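Local coordinates for interpain A (Prevotella intermedia, PDB 3BB7), which is the zymogen of a cysteine protease of the C10 family and probably cleaves proteins once activated, at residues A[84-89]-A[272-277]. The protein carries 1 engineered substitution. Numbering follows the deposited sequence. Where two conformers were deposited one is given.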
loop_
_atom_site.group_PDB
_atom_site.type_symbol
_atom_site.label_atom_id
_atom_site.label_comp_id
_atom_site.label_asym_id
_atom_site.label_seq_id
_atom_site.Cartn_x
_atom_site.Cartn_y
_atom_site.Cartn_z
ATOM N N ALA A 84 -0.592 14.122 -17.928
ATOM C CA ALA A 84 -2.023 14.342 -17.758
ATOM C C ALA A 84 -2.667 13.291 -16.847
ATOM O O ALA A 84 -3.578 13.605 -16.081
ATOM C CB ALA A 84 -2.727 14.377 -19.088
ATOM N N GLU A 85 -2.194 12.050 -16.975
ATOM C CA GLU A 85 -2.683 10.909 -16.193
ATOM C C GLU A 85 -1.568 9.873 -16.281
ATOM O O GLU A 85 -0.745 9.920 -17.205
ATOM C CB GLU A 85 -3.985 10.371 -16.787
ATOM C CG GLU A 85 -3.862 10.052 -18.277
ATOM C CD GLU A 85 -5.153 9.660 -18.936
ATOM O OE1 GLU A 85 -6.134 9.389 -18.211
ATOM O OE2 GLU A 85 -5.178 9.614 -20.191
ATOM N N VAL A 86 -1.524 8.960 -15.305
ATOM C CA VAL A 86 -0.583 7.831 -15.326
ATOM C C VAL A 86 -1.392 6.579 -15.011
ATOM O O VAL A 86 -1.895 6.416 -13.906
ATOM C CB VAL A 86 0.568 8.030 -14.298
ATOM C CG1 VAL A 86 1.440 6.775 -14.216
ATOM C CG2 VAL A 86 1.390 9.284 -14.702
ATOM N N SER A 87 -1.590 5.714 -16.004
ATOM C CA SER A 87 -2.427 4.543 -15.769
ATOM C C SER A 87 -1.658 3.537 -14.901
ATOM O O SER A 87 -0.435 3.460 -14.973
ATOM C CB SER A 87 -2.893 3.918 -17.075
ATOM O OG SER A 87 -1.788 3.625 -17.880
ATOM N N THR A 88 -2.396 2.840 -14.046
ATOM C CA THR A 88 -1.902 1.779 -13.169
ATOM C C THR A 88 -0.644 1.090 -13.701
ATOM O O THR A 88 -0.699 0.437 -14.748
ATOM C CB THR A 88 -3.045 0.753 -13.002
ATOM O OG1 THR A 88 -4.220 1.458 -12.573
ATOM C CG2 THR A 88 -2.688 -0.359 -11.974
ATOM N N LEU A 89 0.468 1.251 -12.969
ATOM C CA LEU A 89 1.756 0.708 -13.356
ATOM C C LEU A 89 1.999 -0.748 -12.967
ATOM O O LEU A 89 2.647 -1.489 -13.733
ATOM C CB LEU A 89 2.886 1.567 -12.756
ATOM C CG LEU A 89 2.959 2.975 -13.365
ATOM C CD1 LEU A 89 3.921 3.864 -12.583
ATOM C CD2 LEU A 89 3.395 2.943 -14.845
ATOM N N ASP A 272 0.186 3.632 -7.666
ATOM C CA ASP A 272 0.821 3.295 -8.924
ATOM C C ASP A 272 0.213 3.980 -10.131
ATOM O O ASP A 272 0.390 3.533 -11.261
ATOM C CB ASP A 272 0.908 1.774 -9.115
ATOM C CG ASP A 272 -0.423 1.118 -9.328
ATOM O OD1 ASP A 272 -0.413 -0.049 -9.790
ATOM O OD2 ASP A 272 -1.487 1.742 -9.057
ATOM N N GLY A 273 -0.437 5.116 -9.899
ATOM C CA GLY A 273 -0.950 5.918 -11.033
ATOM C C GLY A 273 -1.863 7.001 -10.490
ATOM O O GLY A 273 -2.100 7.091 -9.269
ATOM N N TYR A 274 -2.438 7.777 -11.400
ATOM C CA TYR A 274 -3.452 8.770 -11.052
ATOM C C TYR A 274 -4.227 9.109 -12.295
ATOM O O TYR A 274 -3.743 8.899 -13.413
ATOM C CB TYR A 274 -2.849 10.038 -10.448
ATOM C CG TYR A 274 -1.860 10.809 -11.308
ATOM C CD1 TYR A 274 -0.490 10.614 -11.182
ATOM C CD2 TYR A 274 -2.301 11.747 -12.244
ATOM C CE1 TYR A 274 0.399 11.327 -11.964
ATOM C CE2 TYR A 274 -1.414 12.461 -13.026
ATOM C CZ TYR A 274 -0.060 12.265 -12.857
ATOM O OH TYR A 274 0.829 12.972 -13.622
ATOM N N ASN A 275 -5.445 9.603 -12.091
ATOM C CA ASN A 275 -6.265 10.001 -13.232
ATOM C C ASN A 275 -6.340 11.522 -13.347
ATOM O O ASN A 275 -5.754 12.255 -12.529
ATOM C CB ASN A 275 -7.647 9.292 -13.248
ATOM C CG ASN A 275 -8.601 9.748 -12.154
ATOM O OD1 ASN A 275 -8.380 10.746 -11.472
ATOM N ND2 ASN A 275 -9.692 8.982 -11.973
ATOM N N LYS A 276 -7.038 12.003 -14.376
ATOM C CA LYS A 276 -7.123 13.435 -14.615
ATOM C C LYS A 276 -7.806 14.213 -13.499
ATOM O O LYS A 276 -7.535 15.392 -13.314
ATOM C CB LYS A 276 -7.839 13.687 -15.938
ATOM C CG LYS A 276 -7.052 13.206 -17.093
ATOM C CD LYS A 276 -7.791 13.574 -18.364
ATOM C CE LYS A 276 -6.996 13.215 -19.593
ATOM N NZ LYS A 276 -7.872 13.373 -20.822
ATOM N N ALA A 277 -8.708 13.556 -12.766
ATOM C CA ALA A 277 -9.391 14.183 -11.673
ATOM C C ALA A 277 -8.632 14.065 -10.346
ATOM O O ALA A 277 -9.131 14.498 -9.308
ATOM C CB ALA A 277 -10.767 13.577 -11.555
#
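V86 and Y274 hold the packed part of this contact. Their backbones form a single antiparallel bridge, a hydrogen-bonded pair. V86 N gives a hydrogen bond to Y274 O (2.9 Å, 162° at the hydrogen). Y274 N returns one to V86 O. The Y274 side chain turns back under the loop: CG sits between its own backbone N and carbonyl carbon (chi1 60°). One ring face therefore lies beneath V86, with V86 N 4.1 Å above the plane and over the ring centre. V86 CG2 packs 3.6 Å from Y274 CE1. F242 and L245 of helix 234-246 also touch this ring, and Y274 OH bonds to A83 O and T246 OG1.

Strand 267-274, of the papain-like (clan CA) C10 peptidase part, lies in an antiparallel sheet that also takes in strands of the N-terminal inhibitor-like region. Segment 84-89 is part of the long loop between helix 49-68 and helix 116-128, and it runs roughly antiparallel to the end of this strand, away from the active site. Further along, L89 N bonds to D272 O (2.9 Å). The D272 carboxylate is gripped twice: L90 N binds OD1, and S281 OG binds OD2. T88 CG2 rests against D272 OD1 at 3.2 Å.

The other end is loose and exposed. K276 CG lies 3.6 Å from A84 O. The extended K276 chain crosses the E85 side chain at an angle, with K276 CE 4.1 Å from E85 CD. E85 OE2 and K276 NZ carry opposite charges but stay 4.7 Å apart, without a salt bridge.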